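Local atomic coordinates of cellulose-binding protein (Saccharophagus degradans, PDB entry 2YHG), a protein that probably binds polysaccharide and may hydrolyse N- or O-glycosidic bonds, the present fragment comprising its nucleoside hydrolase-like and C-terminal domains. Residues Asp43-Val48 and Ala232-Arg237. Numbering follows the deposited sequence.
Sequences DEQSLV and AVYPNR. With CA (calcium ion), chain B.
Gln45 and Tyr234 bring the two backbones to within 5.0 Å, CA to CA, where the irregular chain that follows helix 228-232 passes over one side of helix 42-52. Gln45 makes the largest contribution from either segment. With its CG anti to its own carbonyl carbon (chi1 -63°) and the chain extended from there, the side chain runs over one face of the Tyr234 ring, Gln45 CG standing 3.7 Å from the ring centroid in a CH-pi contact and Gln45 CB 3.4 Å from Tyr234 CZ. The amide plane lies only 24° from that of the ring, and past the ring Gln45 NE2 donates to Pro235 O (2.9 Å, N-H...O 162°), which approaches near the plane of the amide. OE1 accepts from the backbone N of Glu242, so both ends of this buried amide are held and its rotation is fixed; OE2 of the same Glu242 is hydrogen-bonded to Tyr234 OH. Helix 42-52 follows strand 30-35 of the parallel sheet in the nucleoside hydrolase-like domain, and near its start Asp43, turned away from the loop, chelates calcium through OD1 and OD2. Asp36, Asp244, the carbonyl of Trp151 and two waters complete that site, whose aspartates clustered after the strand recall the calcium site of nucleoside hydrolases. One turn along from Glu44, Val48 meets the edge of the Tyr234 ring, Val48 CB lying 3.9 Å from Tyr234 CD2, while Val48 CG2 touches Val233 CG2. Pro235 CD packs against Glu44 CB at 3.7 Å, and a water donating to both Glu44 OE1 and Val233 O bridges the carboxylate to the loop backbone.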
# COMPACT_ATOMS: atom_id res chain seq x y z
N ASP A 43 -11.75 9.41 2.61
CA ASP A 43 -11.82 7.97 2.84
C ASP A 43 -12.66 7.29 1.75
O ASP A 43 -12.38 6.15 1.37
CB ASP A 43 -12.38 7.64 4.21
CG ASP A 43 -11.45 8.04 5.35
OD1 ASP A 43 -11.25 9.26 5.55
OD2 ASP A 43 -10.83 7.17 5.99
N GLU A 44 -13.76 7.94 1.35
CA GLU A 44 -14.57 7.40 0.27
C GLU A 44 -13.79 7.31 -1.03
O GLU A 44 -13.84 6.29 -1.74
CB GLU A 44 -15.81 8.25 0.10
CG GLU A 44 -16.74 8.26 1.29
CD GLU A 44 -17.61 9.49 1.28
OE1 GLU A 44 -18.44 9.62 0.35
OE2 GLU A 44 -17.44 10.36 2.16
N GLN A 45 -13.09 8.38 -1.36
CA GLN A 45 -12.24 8.41 -2.53
C GLN A 45 -11.25 7.24 -2.51
O GLN A 45 -11.05 6.55 -3.51
CB GLN A 45 -11.45 9.71 -2.56
CG GLN A 45 -12.27 10.99 -2.68
CD GLN A 45 -11.38 12.22 -2.62
OE1 GLN A 45 -10.32 12.22 -1.99
NE2 GLN A 45 -11.77 13.30 -3.34
N SER A 46 -10.56 7.09 -1.39
CA SER A 46 -9.56 6.06 -1.25
C SER A 46 -10.14 4.67 -1.44
O SER A 46 -9.50 3.83 -2.07
CB SER A 46 -8.89 6.17 0.13
OG SER A 46 -8.10 7.37 0.23
N LEU A 47 -11.32 4.41 -0.86
CA LEU A 47 -11.90 3.09 -1.02
C LEU A 47 -12.23 2.81 -2.49
O LEU A 47 -12.03 1.69 -2.95
CB LEU A 47 -13.10 2.92 -0.12
CG LEU A 47 -13.73 1.51 -0.18
CD1 LEU A 47 -12.72 0.42 0.14
CD2 LEU A 47 -14.96 1.44 0.73
N VAL A 48 -12.73 3.81 -3.22
CA VAL A 48 -12.99 3.59 -4.64
C VAL A 48 -11.71 3.18 -5.38
O VAL A 48 -11.72 2.22 -6.15
CB VAL A 48 -13.64 4.84 -5.26
CG1 VAL A 48 -13.67 4.71 -6.80
CG2 VAL A 48 -15.07 5.04 -4.71
N ALA A 232 -19.48 7.77 -9.56
CA ALA A 232 -20.56 8.52 -8.95
C ALA A 232 -20.49 8.47 -7.40
O ALA A 232 -21.14 9.28 -6.74
CB ALA A 232 -21.90 7.99 -9.44
N VAL A 233 -19.75 7.52 -6.83
CA VAL A 233 -19.55 7.49 -5.38
C VAL A 233 -18.15 7.95 -4.96
O VAL A 233 -17.76 7.80 -3.80
CB VAL A 233 -19.89 6.09 -4.79
CG1 VAL A 233 -21.35 5.74 -5.01
CG2 VAL A 233 -18.98 5.02 -5.33
N TYR A 234 -17.41 8.55 -5.89
CA TYR A 234 -16.11 9.18 -5.60
C TYR A 234 -16.38 10.66 -5.37
O TYR A 234 -16.65 11.39 -6.32
CB TYR A 234 -15.16 8.96 -6.77
CG TYR A 234 -13.74 9.42 -6.49
CD1 TYR A 234 -13.41 10.75 -6.52
CD2 TYR A 234 -12.70 8.52 -6.22
CE1 TYR A 234 -12.14 11.21 -6.23
CE2 TYR A 234 -11.40 8.97 -5.93
CZ TYR A 234 -11.13 10.30 -5.94
OH TYR A 234 -9.91 10.80 -5.61
N PRO A 235 -16.36 11.14 -4.13
CA PRO A 235 -16.77 12.53 -3.89
C PRO A 235 -15.65 13.52 -4.20
O PRO A 235 -14.48 13.12 -4.27
CB PRO A 235 -17.06 12.54 -2.40
CG PRO A 235 -16.09 11.51 -1.84
CD PRO A 235 -16.10 10.42 -2.87
N ASN A 236 -16.01 14.78 -4.36
CA ASN A 236 -15.03 15.83 -4.46
C ASN A 236 -14.20 15.93 -3.18
O ASN A 236 -14.65 15.63 -2.07
CB ASN A 236 -15.72 17.17 -4.70
CG ASN A 236 -16.23 17.33 -6.09
OD1 ASN A 236 -15.89 16.59 -7.00
ND2 ASN A 236 -17.01 18.37 -6.29
N ARG A 237 -12.98 16.42 -3.37
CA ARG A 237 -12.12 16.85 -2.30
C ARG A 237 -12.74 17.94 -1.44
O ARG A 237 -13.34 18.88 -1.94
CB ARG A 237 -10.85 17.42 -2.95
CG ARG A 237 -9.81 17.90 -1.99
CD ARG A 237 -8.65 18.49 -2.74
NE ARG A 237 -9.02 19.62 -3.60
CZ ARG A 237 -9.32 20.83 -3.13
NH1 ARG A 237 -9.06 21.15 -1.86
NH2 ARG A 237 -9.78 21.75 -3.96
CA CA B . -9.39 9.04 7.07
O HOH W 1 -19.15 7.68 -1.39
O HOH W 2 -9.11 11.47 6.25
O HOH W 3 -9.49 10.71 8.90